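Local coordinates for D-glyceraldehyde dehydrogenase (NADP(+)) (Thermoplasma acidophilum, PDB 5IZD), which oxidises D-glyceraldehyde to (R)-glycerate with NADP(+) in the non-phosphorylated Entner-Doudoroff pathway of an archaeon, working as a homotetramer, at residues Val218-Met223 with Lys243-Leu248; Gln444-Gly449 with Glu458-Gly463; Asp404-Leu409 with Phe450-Gln455. All blocks are in the same frame, centred on the assembly; numbering follows the deposited sequence.

Contact 1. Residues Val218-Met223 with Lys243-Leu248; sequences VNLITM and KLILEL
Ile245 N gives its hydrogen to Ile221 O at 2.7 Å, and Ile245 O takes one back from Met223 N, also at 2.7 Å, so both polar backbone atoms of Ile245 are engaged with the neighbouring strand. Lys243 repeats the scheme two residues earlier: its N binds Asn219 O and its O receives Ile221 N almost head-on, with a C=O...N angle of 178°. Glu247 N to Met223 O, at 3.0 Å, completes the parallel ladder. Side chains alternate across it. On one face, CD1 of Leu220 lies alongside CG of Lys243 at 3.7 Å, while the lysine chain bends away at chi2 (56°) to carry NZ to a salt bridge with Glu466. On the other, CD2 of Leu244 and of Leu246 reach CB of Ile221 and of Met223. The Met223 chain, bent at chi2 (-90°), sets SD 3.7 Å from CD2 of Leu248, the two side chains meeting at about a right angle. Helix 227-236 packs over this second face, closing a right-handed beta-alpha-beta unit of the Rossmann-like coenzyme domain. Met223 touches the bound NADP and Glu247 is the predicted proton acceptor, so the last rung directly joins the backbones of a cofactor-contacting residue and a probable general base.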
# COMPACT_ATOMS: atom_id res chain seq x y z
N VAL A 218 26.55 6.75 13.33
CA VAL A 218 25.57 7.38 12.44
C VAL A 218 24.85 6.30 11.65
O VAL A 218 25.49 5.42 11.09
CB VAL A 218 26.27 8.43 11.54
CG1 VAL A 218 25.38 8.92 10.42
CG2 VAL A 218 26.64 9.61 12.38
N ASN A 219 23.53 6.37 11.58
CA ASN A 219 22.78 5.33 10.86
C ASN A 219 22.19 5.75 9.51
O ASN A 219 21.92 4.89 8.62
CB ASN A 219 21.66 4.81 11.76
CG ASN A 219 22.18 4.23 13.08
OD1 ASN A 219 21.82 4.71 14.16
ND2 ASN A 219 23.05 3.23 13.00
N LEU A 220 21.96 7.07 9.37
CA LEU A 220 21.29 7.62 8.19
C LEU A 220 21.79 9.07 7.99
O LEU A 220 22.04 9.83 8.97
CB LEU A 220 19.78 7.54 8.33
CG LEU A 220 18.90 7.99 7.14
CD1 LEU A 220 17.53 7.38 7.24
CD2 LEU A 220 18.74 9.54 7.20
N ILE A 221 22.08 9.39 6.74
CA ILE A 221 22.46 10.73 6.30
C ILE A 221 21.44 11.22 5.28
O ILE A 221 21.19 10.58 4.23
CB ILE A 221 23.88 10.75 5.72
CG1 ILE A 221 24.89 10.41 6.84
CG2 ILE A 221 24.27 12.16 5.25
CD1 ILE A 221 26.20 9.85 6.36
N THR A 222 20.82 12.35 5.62
CA THR A 222 19.92 13.06 4.76
C THR A 222 20.55 14.41 4.38
O THR A 222 20.92 15.20 5.26
CB THR A 222 18.51 13.18 5.36
OG1 THR A 222 17.66 13.81 4.39
CG2 THR A 222 18.44 13.96 6.66
N MET A 223 20.74 14.65 3.08
CA MET A 223 21.60 15.76 2.61
C MET A 223 21.07 16.32 1.32
O MET A 223 20.56 15.56 0.46
CB MET A 223 23.06 15.33 2.43
CG MET A 223 23.95 16.34 1.75
SD MET A 223 24.03 16.22 -0.05
CE MET A 223 25.36 17.34 -0.50
N LYS A 243 22.40 4.56 5.59
CA LYS A 243 21.39 4.84 4.63
C LYS A 243 21.53 6.29 4.16
O LYS A 243 21.69 7.24 4.99
CB LYS A 243 20.02 4.57 5.27
CG LYS A 243 18.77 5.14 4.60
CD LYS A 243 18.62 4.73 3.20
CE LYS A 243 17.38 5.37 2.59
NZ LYS A 243 16.13 4.80 3.10
N LEU A 244 21.55 6.46 2.83
CA LEU A 244 21.73 7.79 2.22
C LEU A 244 20.44 8.32 1.58
O LEU A 244 19.71 7.58 0.83
CB LEU A 244 22.83 7.71 1.19
CG LEU A 244 24.22 7.37 1.77
CD1 LEU A 244 25.30 7.55 0.72
CD2 LEU A 244 24.61 8.16 3.00
N ILE A 245 20.11 9.57 1.92
CA ILE A 245 19.07 10.33 1.22
C ILE A 245 19.78 11.58 0.76
O ILE A 245 20.18 12.41 1.64
CB ILE A 245 17.88 10.71 2.10
CG1 ILE A 245 17.20 9.49 2.77
CG2 ILE A 245 16.88 11.55 1.28
CD1 ILE A 245 16.23 9.86 3.90
N LEU A 246 20.07 11.67 -0.54
CA LEU A 246 20.90 12.72 -1.12
C LEU A 246 20.15 13.30 -2.30
O LEU A 246 19.73 12.54 -3.22
CB LEU A 246 22.22 12.20 -1.69
CG LEU A 246 23.11 11.37 -0.78
CD1 LEU A 246 24.33 10.85 -1.55
CD2 LEU A 246 23.51 12.17 0.43
N GLU A 247 20.08 14.62 -2.32
CA GLU A 247 19.53 15.35 -3.44
C GLU A 247 20.52 16.41 -3.91
O GLU A 247 20.86 17.30 -3.13
CB GLU A 247 18.19 15.95 -3.03
CG GLU A 247 17.41 16.45 -4.26
CD GLU A 247 17.42 17.95 -4.46
OE1 GLU A 247 18.25 18.45 -5.25
OE2 GLU A 247 16.57 18.64 -3.81
N LEU A 248 20.99 16.28 -5.17
CA LEU A 248 22.20 16.87 -5.65
C LEU A 248 21.97 17.88 -6.81
O LEU A 248 22.86 18.10 -7.62
CB LEU A 248 23.25 15.82 -6.00
CG LEU A 248 23.51 14.81 -4.90
CD1 LEU A 248 24.53 13.75 -5.33
CD2 LEU A 248 23.98 15.48 -3.64

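Contact 2. Residues Gln444-Gly449 with Glu458-Gly463; sequences QGYHTG and EGSKYG
His447 and Glu458 are joined by two backbone hydrogen bonds, His447 N to Glu458 O at 2.8 Å and Glu458 N to His447 O at 3.0 Å. Together they make a single antiparallel bridge of the hydrogen-bonded kind. Beside it the chains run close, Gly445 O lying 3.0 Å from Gly459 C. Among the nonbonded contacts the Tyr446 ring is central. With CG anti to the backbone N (chi1 179°), its CD1 edge meets Gly459 O at 3.4 Å near the ring plane, and the same atom touches CB of Tyr462 at 3.7 Å, the two tyrosine side chains crossing at about a right angle. Tyr446 OH is hydrogen-bonded to Glu466. Side-chain hydrogen bonding centres on Ser460 OG, which donates to Gly459 O at 2.7 Å, in the carbonyl plane on a lone pair, and accepts from Tyr462 N at 3.0 Å. CB of Ser460 meanwhile rests against Gln444 O. Glu458 forms a salt bridge with Lys158, and His447 has a hydrogen bond to Glu432 and a weak one to Glu247, the predicted proton acceptor. The Ser460 pattern is that of an ST turn, found here where the chain enters the short helix that runs on to 465, beside the aldehyde dehydrogenase active site.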
# COMPACT_ATOMS: atom_id res chain seq x y z
N GLN A 444 3.37 16.14 -1.00
CA GLN A 444 2.78 14.84 -1.36
C GLN A 444 3.52 14.18 -2.52
O GLN A 444 3.25 13.01 -2.83
CB GLN A 444 1.25 14.90 -1.68
CG GLN A 444 0.82 15.86 -2.79
CD GLN A 444 0.54 17.29 -2.25
OE1 GLN A 444 1.23 17.82 -1.34
NE2 GLN A 444 -0.44 17.92 -2.84
N GLY A 445 4.37 14.97 -3.21
CA GLY A 445 5.27 14.42 -4.23
C GLY A 445 6.52 13.73 -3.73
O GLY A 445 6.95 13.98 -2.64
N TYR A 446 7.13 12.86 -4.50
CA TYR A 446 8.34 12.19 -4.08
C TYR A 446 9.46 12.84 -4.87
O TYR A 446 9.67 12.52 -5.99
CB TYR A 446 8.28 10.69 -4.32
CG TYR A 446 9.49 9.90 -3.94
CD1 TYR A 446 9.81 9.67 -2.63
CD2 TYR A 446 10.29 9.33 -4.89
CE1 TYR A 446 10.89 8.93 -2.29
CE2 TYR A 446 11.37 8.58 -4.55
CZ TYR A 446 11.65 8.39 -3.24
OH TYR A 446 12.72 7.67 -2.88
N HIS A 447 10.15 13.78 -4.24
CA HIS A 447 11.19 14.58 -4.85
C HIS A 447 12.44 13.73 -5.00
O HIS A 447 13.05 13.36 -4.01
CB HIS A 447 11.50 15.77 -3.92
CG HIS A 447 12.30 16.87 -4.54
ND1 HIS A 447 11.87 17.55 -5.65
CD2 HIS A 447 13.41 17.53 -4.10
CE1 HIS A 447 12.70 18.55 -5.91
NE2 HIS A 447 13.66 18.54 -4.99
N THR A 448 12.85 13.48 -6.24
CA THR A 448 13.88 12.51 -6.52
C THR A 448 14.31 12.70 -7.97
O THR A 448 13.76 13.53 -8.71
CB THR A 448 13.29 11.06 -6.28
OG1 THR A 448 14.33 10.08 -6.22
CG2 THR A 448 12.30 10.68 -7.37
N GLY A 449 15.26 11.91 -8.41
CA GLY A 449 15.64 11.93 -9.81
C GLY A 449 16.49 10.79 -10.24
O GLY A 449 16.76 9.88 -9.46
N GLU A 458 12.59 12.48 -1.13
CA GLU A 458 11.88 13.15 -0.03
C GLU A 458 10.47 13.61 -0.39
O GLU A 458 10.21 14.07 -1.49
CB GLU A 458 12.69 14.35 0.42
CG GLU A 458 14.06 13.98 0.92
CD GLU A 458 14.97 15.22 1.16
OE1 GLU A 458 15.30 15.59 2.34
OE2 GLU A 458 15.33 15.80 0.10
N GLY A 459 9.57 13.48 0.55
CA GLY A 459 8.20 13.77 0.32
C GLY A 459 7.41 12.56 -0.05
O GLY A 459 7.93 11.56 -0.56
N SER A 460 6.10 12.66 0.14
CA SER A 460 5.16 11.55 -0.03
C SER A 460 5.32 10.49 1.05
O SER A 460 6.24 10.49 1.85
CB SER A 460 5.21 10.92 -1.45
OG SER A 460 6.16 9.84 -1.56
N LYS A 461 4.39 9.55 1.04
CA LYS A 461 4.53 8.31 1.82
C LYS A 461 5.92 7.68 1.66
O LYS A 461 6.51 7.22 2.63
CB LYS A 461 3.47 7.28 1.34
CG LYS A 461 3.40 5.96 2.13
CD LYS A 461 2.38 4.93 1.53
CE LYS A 461 2.25 5.08 0.02
NZ LYS A 461 1.32 4.08 -0.63
N TYR A 462 6.40 7.63 0.43
CA TYR A 462 7.67 7.00 0.18
C TYR A 462 8.83 7.78 0.80
O TYR A 462 9.80 7.19 1.20
CB TYR A 462 7.90 6.81 -1.33
CG TYR A 462 6.88 5.85 -1.95
CD1 TYR A 462 7.04 4.48 -1.84
CD2 TYR A 462 5.78 6.33 -2.63
CE1 TYR A 462 6.04 3.57 -2.38
CE2 TYR A 462 4.82 5.45 -3.17
CZ TYR A 462 4.95 4.09 -3.04
OH TYR A 462 4.00 3.23 -3.66
N GLY A 463 8.75 9.09 0.80
CA GLY A 463 9.83 9.95 1.36
C GLY A 463 9.98 9.80 2.87
O GLY A 463 11.06 9.55 3.37

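Contact 3. Residues Asp404-Leu409 with Phe450-Gln455; sequences DSKYGL and FRMTGQ
The guanidinium of Arg451 grips the backbone carbonyl of Tyr407: NH2 donates to Tyr407 O at 2.7 Å, in the carbonyl plane on a lone pair, though the oxygen is tilted 27° from the guanidinium plane. NE adds two weak bonds, to Tyr407 O and to Ser405 O, the latter at 3.1 Å, so one flat group holds the carbonyls of two residues of the loop. A bend at chi3 (-58°) turns the guanidinium back along the 404-409 loop; its NH1 goes to Arg429 O, and Phe430 supplies a cation-pi partner. Two backbone bonds flank this grip. Met452 N meets Lys406 O at 2.9 Å, close to the C=O axis, whereas Phe450 N reaches Gly408 O, also at 2.9 Å, from well above the carbonyl plane. Ser405 OG accepts from Tyr407 N in an ST turn that shapes the loop between helix 395-403 and strand 410-414 of the seven-stranded sheet; the 450-455 segment ends in strand 454-455, an antiparallel neighbour of strand 243-247. The contact therefore joins the two large sheets of the aldehyde dehydrogenase fold. A water bridges Gly408 N and Thr453 OG1, and that hydroxyl also donates to Phe450 O at 2.7 Å, which holds its rotation. Apolar contact is modest. CG2 of Thr453 sits 3.8 Å from CB of Leu409, their side chains crossing at about a right angle, and CG of Met452 lies 4.1 Å from CB of Lys406.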
# COMPACT_ATOMS: atom_id res chain seq x y z
N ASP A 404 19.80 13.83 -22.66
CA ASP A 404 21.23 13.90 -22.90
C ASP A 404 21.86 14.79 -21.80
O ASP A 404 22.20 15.97 -22.03
CB ASP A 404 21.52 14.42 -24.32
CG ASP A 404 22.99 14.61 -24.61
OD1 ASP A 404 23.83 13.85 -24.11
OD2 ASP A 404 23.32 15.57 -25.34
N SER A 405 22.03 14.20 -20.63
CA SER A 405 22.46 14.92 -19.43
C SER A 405 22.96 13.98 -18.40
O SER A 405 22.35 12.94 -18.21
CB SER A 405 21.27 15.69 -18.79
OG SER A 405 21.70 16.63 -17.81
N LYS A 406 23.98 14.36 -17.62
CA LYS A 406 24.27 13.55 -16.45
C LYS A 406 23.27 13.82 -15.31
O LYS A 406 23.30 13.11 -14.28
CB LYS A 406 25.71 13.73 -15.99
CG LYS A 406 25.99 15.06 -15.31
CD LYS A 406 27.48 15.21 -15.12
CE LYS A 406 27.77 16.48 -14.38
NZ LYS A 406 29.24 16.64 -14.41
N TYR A 407 22.42 14.83 -15.47
CA TYR A 407 21.44 15.14 -14.47
C TYR A 407 20.09 14.55 -14.81
O TYR A 407 19.87 14.03 -15.92
CB TYR A 407 21.35 16.63 -14.32
CG TYR A 407 22.64 17.32 -13.97
CD1 TYR A 407 23.10 17.37 -12.65
CD2 TYR A 407 23.38 17.96 -14.95
CE1 TYR A 407 24.29 18.02 -12.34
CE2 TYR A 407 24.55 18.64 -14.67
CZ TYR A 407 25.00 18.71 -13.35
OH TYR A 407 26.18 19.39 -13.11
N GLY A 408 19.20 14.59 -13.83
CA GLY A 408 17.90 13.95 -13.92
C GLY A 408 16.82 14.29 -12.91
O GLY A 408 15.96 13.41 -12.53
N LEU A 409 16.79 15.53 -12.45
CA LEU A 409 15.80 15.85 -11.43
C LEU A 409 14.53 16.44 -12.07
O LEU A 409 13.65 15.66 -12.48
CB LEU A 409 16.44 16.62 -10.31
CG LEU A 409 15.62 17.30 -9.20
CD1 LEU A 409 14.47 16.49 -8.74
CD2 LEU A 409 16.52 17.67 -8.02
N PHE A 450 16.90 10.86 -11.49
CA PHE A 450 17.70 9.83 -12.15
C PHE A 450 19.15 10.29 -12.24
O PHE A 450 19.46 11.49 -12.07
CB PHE A 450 17.19 9.56 -13.61
CG PHE A 450 15.80 8.99 -13.67
CD1 PHE A 450 14.71 9.79 -13.45
CD2 PHE A 450 15.61 7.61 -13.90
CE1 PHE A 450 13.42 9.25 -13.46
CE2 PHE A 450 14.32 7.05 -13.91
CZ PHE A 450 13.23 7.88 -13.73
N ARG A 451 20.03 9.34 -12.57
CA ARG A 451 21.41 9.62 -12.93
C ARG A 451 22.12 10.33 -11.74
O ARG A 451 22.07 9.83 -10.64
CB ARG A 451 21.48 10.33 -14.27
CG ARG A 451 21.09 9.37 -15.42
CD ARG A 451 21.09 10.00 -16.78
NE ARG A 451 20.19 11.17 -16.91
CZ ARG A 451 18.84 11.14 -17.04
NH1 ARG A 451 18.14 9.99 -17.00
NH2 ARG A 451 18.17 12.28 -17.18
N MET A 452 22.69 11.51 -11.92
CA MET A 452 23.51 12.08 -10.83
C MET A 452 22.71 12.82 -9.78
O MET A 452 23.33 13.48 -8.93
CB MET A 452 24.64 12.98 -11.39
CG MET A 452 25.74 12.29 -12.20
SD MET A 452 26.46 10.87 -11.38
CE MET A 452 27.28 11.74 -10.02
N THR A 453 21.40 12.67 -9.73
CA THR A 453 20.55 13.38 -8.82
C THR A 453 20.81 12.97 -7.36
O THR A 453 20.70 13.78 -6.46
CB THR A 453 19.04 13.17 -9.11
OG1 THR A 453 18.70 13.52 -10.47
CG2 THR A 453 18.18 14.00 -8.10
N GLY A 454 21.06 11.69 -7.11
CA GLY A 454 21.50 11.31 -5.77
C GLY A 454 20.96 9.96 -5.36
O GLY A 454 21.15 8.98 -6.08
N GLN A 455 20.36 9.89 -4.19
CA GLN A 455 19.95 8.62 -3.58
C GLN A 455 18.62 8.90 -2.90
O GLN A 455 18.44 9.92 -2.21
CB GLN A 455 20.98 8.10 -2.55
CG GLN A 455 22.40 7.77 -3.07
CD GLN A 455 22.43 6.59 -4.07
OE1 GLN A 455 21.51 5.83 -4.09
NE2 GLN A 455 23.39 6.53 -4.92
O HOH W 1 20.14 15.45 -11.28

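From the N terminus, contact 1 comes first and is complete before the others begin: it closes the 19-residue connection through helix 227-236. Contact 3 opens next at 404-409, and contact 2 at 444-449. The partner segment 450-455 then closes contact 3 before 458-463 closes contact 2, so these two cross rather than nest, and strand 454-455 leads onward to helix 460-465. That strand ties contacts 1 and 3 together through probable backbone bonds from Leu248 to Thr453 and from Gln455 to Leu246. Between contacts 1 and 2, Glu247 meets His447, while Leu409 of contact 3 packs against both.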